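Local structure of putative hydroxymethylglutaryl-CoA synthase (Streptococcus mutans, 3SQZ) at residues A[184-196]-A[308-321]. The protein binds coenzyme A in a thiolase-type fold and probably condenses acetyl-CoA with acetoacetyl-CoA to give 3-hydroxy-3-methylglutaryl-CoA. Numbering follows the deposited sequence. Where two conformers were deposited one is given.
Sequences ESTQGAGSIAMLV and IGNIYTGSLFLGLL. With COA (coenzyme A), chain D.
Thr186 faces Asn310 with its carbonyl, O lying 3.1 Å from Asn310 CB, while its hydroxyl takes a hydrogen bond from the pantetheine amide of coenzyme A (N8P to Thr186 OG1, 2.9 Å). One residue on, the carbonyl of Gln187 accepts the backbone N-H of Asn310 in the sole hydrogen bond between the segments (N to O, 3.0 Å). With CG swung opposite its own N (chi1 -170°), Asn310 brings OD1 onto the N-H of Tyr312, an Asx turn whose bond fixes the rotation of the Asn310 amide.

The strand then runs close over this loop. At Gly188 the backbones come close, CA within 3.2 Å of Asn310 O, and Ile311 CG2 presses on the peptide between Ala189 and Gly190, 3.4 Å from Ala189 C. Further along, Ile192 lies on the face of the helix carrying Phe317, Leu318 and Leu321: CG2 meets Phe317 CB, and CD1 lies against Leu318 and Leu321. Met194, bent at chi3 (-72°), sets CE over one face of the Phe317 ring in a CH-pi contact, 3.9 Å from its centroid, while SD, oblique to the ring beside CD1, makes a Met-aromatic contact.

Strand 188-196 and helix 315-321 cross at 70°, the helix packing on the central sheet as in the layered alpha/beta thiolase fold, and the loop before it carries Asn310, predicted to bind hydroxymethylglutaryl-CoA, beside the coenzyme A ligand Tyr177 in the probable active site.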
loop_
_atom_site.group_PDB
_atom_site.type_symbol
_atom_site.label_atom_id
_atom_site.label_comp_id
_atom_site.label_asym_id
_atom_site.label_seq_id
_atom_site.Cartn_x
_atom_site.Cartn_y
_atom_site.Cartn_z
ATOM N N GLU A 184 3.601 17.410 2.998
ATOM C CA GLU A 184 3.241 17.595 1.600
ATOM C C GLU A 184 4.147 16.780 0.683
ATOM O O GLU A 184 3.716 16.276 -0.364
ATOM C CB GLU A 184 3.305 19.074 1.219
ATOM C CG GLU A 184 2.662 19.341 -0.119
ATOM C CD GLU A 184 2.669 20.805 -0.526
ATOM O OE1 GLU A 184 1.943 21.136 -1.481
ATOM O OE2 GLU A 184 3.387 21.628 0.089
ATOM N N SER A 185 5.407 16.655 1.084
ATOM C CA SER A 185 6.379 15.919 0.299
ATOM C C SER A 185 6.239 14.400 0.417
ATOM O O SER A 185 6.921 13.678 -0.305
ATOM C CB SER A 185 7.787 16.328 0.709
ATOM O OG SER A 185 7.962 16.092 2.087
ATOM N N THR A 186 5.390 13.924 1.331
ATOM C CA THR A 186 5.158 12.488 1.498
ATOM C C THR A 186 3.709 12.121 1.194
ATOM O O THR A 186 3.103 11.259 1.856
ATOM C CB THR A 186 5.595 11.973 2.892
ATOM O OG1 THR A 186 4.884 12.660 3.929
ATOM C CG2 THR A 186 7.083 12.194 3.077
ATOM N N GLN A 187 3.178 12.759 0.155
ATOM C CA GLN A 187 1.859 12.444 -0.380
ATOM C C GLN A 187 1.957 11.303 -1.398
ATOM O O GLN A 187 3.056 10.817 -1.687
ATOM C CB GLN A 187 1.230 13.717 -0.955
ATOM C CG GLN A 187 0.861 14.677 0.172
ATOM C CD GLN A 187 0.303 16.019 -0.256
ATOM O OE1 GLN A 187 -0.555 16.572 0.433
ATOM N NE2 GLN A 187 0.808 16.576 -1.354
ATOM N N GLY A 188 0.818 10.845 -1.916
ATOM C CA GLY A 188 0.805 9.774 -2.893
ATOM C C GLY A 188 -0.573 9.158 -3.016
ATOM O O GLY A 188 -1.519 9.579 -2.340
ATOM N N ALA A 189 -0.699 8.168 -3.889
ATOM C CA ALA A 189 -1.990 7.527 -4.121
ATOM C C ALA A 189 -1.772 6.180 -4.780
ATOM O O ALA A 189 -0.939 6.059 -5.679
ATOM C CB ALA A 189 -2.865 8.394 -5.005
ATOM N N GLY A 190 -2.523 5.163 -4.358
ATOM C CA GLY A 190 -2.449 3.884 -5.027
ATOM C C GLY A 190 -3.150 2.794 -4.258
ATOM O O GLY A 190 -3.546 2.976 -3.101
ATOM N N SER A 191 -3.300 1.653 -4.915
ATOM C CA SER A 191 -3.918 0.486 -4.300
ATOM C C SER A 191 -3.208 -0.778 -4.733
ATOM O O SER A 191 -2.926 -0.973 -5.919
ATOM C CB SER A 191 -5.390 0.367 -4.695
ATOM O OG SER A 191 -5.963 -0.829 -4.172
ATOM N N ILE A 192 -2.962 -1.646 -3.757
ATOM C CA ILE A 192 -2.506 -3.007 -3.971
ATOM C C ILE A 192 -3.689 -3.956 -3.795
ATOM O O ILE A 192 -4.466 -3.810 -2.847
ATOM C CB ILE A 192 -1.410 -3.376 -2.947
ATOM C CG1 ILE A 192 -0.099 -2.659 -3.296
ATOM C CG2 ILE A 192 -1.233 -4.888 -2.847
ATOM C CD1 ILE A 192 0.692 -3.288 -4.418
ATOM N N ALA A 193 -3.840 -4.898 -4.717
ATOM C CA ALA A 193 -4.799 -5.995 -4.573
ATOM C C ALA A 193 -4.019 -7.290 -4.413
ATOM O O ALA A 193 -3.067 -7.533 -5.151
ATOM C CB ALA A 193 -5.702 -6.079 -5.792
ATOM N N MET A 194 -4.421 -8.123 -3.459
ATOM C CA MET A 194 -3.805 -9.429 -3.256
ATOM C C MET A 194 -4.886 -10.494 -3.255
ATOM O O MET A 194 -5.874 -10.376 -2.528
ATOM C CB MET A 194 -3.005 -9.460 -1.950
ATOM C CG MET A 194 -1.775 -8.576 -2.019
ATOM S SD MET A 194 -0.861 -8.383 -0.479
ATOM C CE MET A 194 -1.984 -7.330 0.435
ATOM N N LEU A 195 -4.717 -11.507 -4.092
ATOM C CA LEU A 195 -5.605 -12.652 -4.099
ATOM C C LEU A 195 -4.972 -13.745 -3.265
ATOM O O LEU A 195 -3.845 -14.177 -3.552
ATOM C CB LEU A 195 -5.824 -13.131 -5.525
ATOM C CG LEU A 195 -6.821 -14.284 -5.647
ATOM C CD1 LEU A 195 -8.246 -13.818 -5.327
ATOM C CD2 LEU A 195 -6.746 -14.902 -7.024
ATOM N N VAL A 196 -5.692 -14.187 -2.237
ATOM C CA VAL A 196 -5.197 -15.202 -1.324
ATOM C C VAL A 196 -5.939 -16.510 -1.566
ATOM O O VAL A 196 -7.167 -16.511 -1.656
ATOM C CB VAL A 196 -5.374 -14.739 0.140
ATOM C CG1 VAL A 196 -4.959 -15.842 1.120
ATOM C CG2 VAL A 196 -4.592 -13.453 0.378
ATOM N N ILE A 308 6.160 7.002 -6.676
ATOM C CA ILE A 308 4.742 7.013 -6.328
ATOM C C ILE A 308 4.434 7.782 -5.046
ATOM O O ILE A 308 3.379 8.411 -4.932
ATOM C CB ILE A 308 4.228 5.557 -6.196
ATOM C CG1 ILE A 308 4.216 4.917 -7.584
ATOM C CG2 ILE A 308 2.851 5.490 -5.518
ATOM C CD1 ILE A 308 4.177 3.426 -7.570
ATOM N N GLY A 309 5.348 7.742 -4.084
ATOM C CA GLY A 309 5.098 8.368 -2.803
ATOM C C GLY A 309 4.428 7.423 -1.826
ATOM O O GLY A 309 4.465 6.202 -1.983
ATOM N N ASN A 310 3.813 8.004 -0.805
ATOM C CA ASN A 310 3.176 7.261 0.275
ATOM C C ASN A 310 1.789 6.798 -0.142
ATOM O O ASN A 310 0.978 7.603 -0.600
ATOM C CB ASN A 310 3.077 8.221 1.464
ATOM C CG ASN A 310 2.658 7.556 2.756
ATOM O OD1 ASN A 310 2.398 6.354 2.817
ATOM N ND2 ASN A 310 2.613 8.354 3.815
ATOM N N ILE A 311 1.508 5.506 0.030
ATOM C CA ILE A 311 0.164 4.986 -0.214
ATOM C C ILE A 311 -0.412 4.318 1.029
ATOM O O ILE A 311 -1.294 3.461 0.944
ATOM C CB ILE A 311 0.073 4.095 -1.488
ATOM C CG1 ILE A 311 0.812 2.761 -1.325
ATOM C CG2 ILE A 311 0.576 4.882 -2.704
ATOM C CD1 ILE A 311 0.493 1.766 -2.429
ATOM N N TYR A 312 0.076 4.750 2.191
ATOM C CA TYR A 312 -0.449 4.294 3.475
ATOM C C TYR A 312 -0.535 2.755 3.550
ATOM O O TYR A 312 0.513 2.087 3.521
ATOM C CB TYR A 312 -1.779 4.982 3.812
ATOM C CG TYR A 312 -1.750 6.484 4.093
ATOM C CD1 TYR A 312 -0.633 7.125 4.639
ATOM C CD2 TYR A 312 -2.893 7.248 3.867
ATOM C CE1 TYR A 312 -0.669 8.493 4.931
ATOM C CE2 TYR A 312 -2.937 8.590 4.156
ATOM C CZ TYR A 312 -1.828 9.214 4.687
ATOM O OH TYR A 312 -1.855 10.558 4.980
ATOM N N THR A 313 -1.739 2.183 3.655
ATOM C CA THR A 313 -1.863 0.737 3.854
ATOM C C THR A 313 -1.137 -0.097 2.811
ATOM O O THR A 313 -0.653 -1.185 3.110
ATOM C CB THR A 313 -3.343 0.266 3.890
ATOM O OG1 THR A 313 -3.996 0.597 2.655
ATOM C CG2 THR A 313 -4.094 0.859 5.088
ATOM N N GLY A 314 -1.085 0.383 1.579
ATOM C CA GLY A 314 -0.482 -0.407 0.529
ATOM C C GLY A 314 1.029 -0.331 0.455
ATOM O O GLY A 314 1.638 -1.084 -0.303
ATOM N N SER A 315 1.661 0.534 1.245
ATOM C CA SER A 315 3.065 0.838 0.993
ATOM C C SER A 315 4.008 -0.347 1.211
ATOM O O SER A 315 4.900 -0.572 0.396
ATOM C CB SER A 315 3.513 2.051 1.796
ATOM O OG SER A 315 3.526 1.746 3.175
ATOM N N LEU A 316 3.802 -1.116 2.278
ATOM C CA LEU A 316 4.608 -2.305 2.528
ATOM C C LEU A 316 4.502 -3.268 1.346
ATOM O O LEU A 316 5.498 -3.850 0.898
ATOM C CB LEU A 316 4.119 -3.000 3.798
ATOM C CG LEU A 316 4.715 -4.377 4.113
ATOM C CD1 LEU A 316 6.220 -4.317 4.349
ATOM C CD2 LEU A 316 4.008 -4.981 5.322
ATOM N N PHE A 317 3.291 -3.429 0.826
ATOM C CA PHE A 317 3.017 -4.403 -0.220
ATOM C C PHE A 317 3.459 -3.936 -1.595
ATOM O O PHE A 317 3.858 -4.745 -2.421
ATOM C CB PHE A 317 1.556 -4.824 -0.145
ATOM C CG PHE A 317 1.224 -5.389 1.190
ATOM C CD1 PHE A 317 1.633 -6.669 1.508
ATOM C CD2 PHE A 317 0.630 -4.609 2.178
ATOM C CE1 PHE A 317 1.404 -7.195 2.764
ATOM C CE2 PHE A 317 0.390 -5.129 3.440
ATOM C CZ PHE A 317 0.774 -6.426 3.731
ATOM N N LEU A 318 3.431 -2.626 -1.816
ATOM C CA LEU A 318 4.049 -2.045 -2.997
ATOM C C LEU A 318 5.557 -2.333 -2.980
ATOM O O LEU A 318 6.147 -2.653 -4.009
ATOM C CB LEU A 318 3.773 -0.540 -3.066
ATOM C CG LEU A 318 4.424 0.195 -4.244
ATOM C CD1 LEU A 318 3.934 -0.345 -5.582
ATOM C CD2 LEU A 318 4.158 1.689 -4.130
ATOM N N GLY A 319 6.184 -2.216 -1.812
ATOM C CA GLY A 319 7.591 -2.554 -1.699
ATOM C C GLY A 319 7.857 -4.026 -1.965
ATOM O O GLY A 319 8.857 -4.376 -2.601
ATOM N N LEU A 320 6.983 -4.907 -1.474
ATOM C CA LEU A 320 7.091 -6.326 -1.798
ATOM C C LEU A 320 7.039 -6.523 -3.322
ATOM O O LEU A 320 7.859 -7.233 -3.909
ATOM C CB LEU A 320 5.976 -7.118 -1.111
ATOM C CG LEU A 320 5.891 -8.599 -1.492
ATOM C CD1 LEU A 320 7.150 -9.392 -1.101
ATOM C CD2 LEU A 320 4.643 -9.235 -0.887
ATOM N N LEU A 321 6.076 -5.880 -3.967
ATOM C CA LEU A 321 5.936 -5.999 -5.414
ATOM C C LEU A 321 7.178 -5.477 -6.144
ATOM O O LEU A 321 7.694 -6.117 -7.059
ATOM C CB LEU A 321 4.689 -5.248 -5.858
ATOM C CG LEU A 321 4.325 -5.352 -7.335
ATOM C CD1 LEU A 321 4.064 -6.797 -7.760
ATOM C CD2 LEU A 321 3.123 -4.460 -7.611
HETATM N N1A COA D . 20.246 17.559 1.301
HETATM C C2A COA D . 20.051 16.299 1.743
HETATM N N3A COA D . 19.149 16.053 2.763
HETATM C C4A COA D . 18.460 17.090 3.313
HETATM C C5A COA D . 18.656 18.395 2.863
HETATM C C6A COA D . 19.532 18.632 1.872
HETATM N N6A COA D . 19.740 19.967 1.394
HETATM N N7A COA D . 17.842 19.230 3.583
HETATM C C8A COA D . 17.156 18.492 4.461
HETATM N N9A COA D . 17.574 17.148 4.289
HETATM C C1B COA D . 16.986 15.984 4.935
HETATM C C2B COA D . 17.398 15.428 6.326
HETATM O O2B COA D . 18.537 15.634 7.032
HETATM C C3B COA D . 16.494 14.211 6.428
HETATM O O3B COA D . 16.909 12.904 6.503
HETATM P P3B COA D . 17.496 12.293 7.795
HETATM O O7A COA D . 16.322 12.010 8.802
HETATM O O8A COA D . 18.153 10.957 7.322
HETATM O O9A COA D . 18.514 13.230 8.391
HETATM C C4B COA D . 15.285 14.673 5.709
HETATM O O4B COA D . 15.846 15.193 4.487
HETATM C C5B COA D . 14.035 15.172 6.349
HETATM O O5B COA D . 14.402 16.400 6.919
HETATM P P1A COA D . 13.340 17.242 7.735
HETATM O O1A COA D . 12.749 16.370 8.914
HETATM O O2A COA D . 13.987 18.507 8.260
HETATM O O3A COA D . 12.180 17.586 6.699
HETATM P P2A COA D . 10.713 18.041 7.106
HETATM O O4A COA D . 10.732 18.905 8.421
HETATM O O5A COA D . 10.110 18.836 5.971
HETATM O O6A COA D . 9.825 16.736 7.369
HETATM C CBP COA D . 9.055 14.449 7.092
HETATM C CCP COA D . 10.066 15.509 6.733
HETATM C CDP COA D . 9.135 14.180 8.556
HETATM C CEP COA D . 9.340 13.171 6.338
HETATM C CAP COA D . 7.699 14.975 6.716
HETATM O OAP COA D . 7.509 14.986 5.359
HETATM C C9P COA D . 6.569 14.253 7.421
HETATM O O9P COA D . 6.297 14.441 8.603
HETATM N N8P COA D . 5.774 13.341 6.579
HETATM C C7P COA D . 4.776 12.461 7.155
HETATM C C6P COA D . 5.357 11.305 7.942
HETATM C C5P COA D . 4.302 10.307 8.419
HETATM O O5P COA D . 3.228 10.218 7.869
HETATM N N4P COA D . 4.642 9.403 9.484
HETATM C C3P COA D . 3.687 8.362 9.892
HETATM C C2P COA D . 4.062 6.943 9.569
HETATM S S1P COA D . 5.711 6.461 9.968
#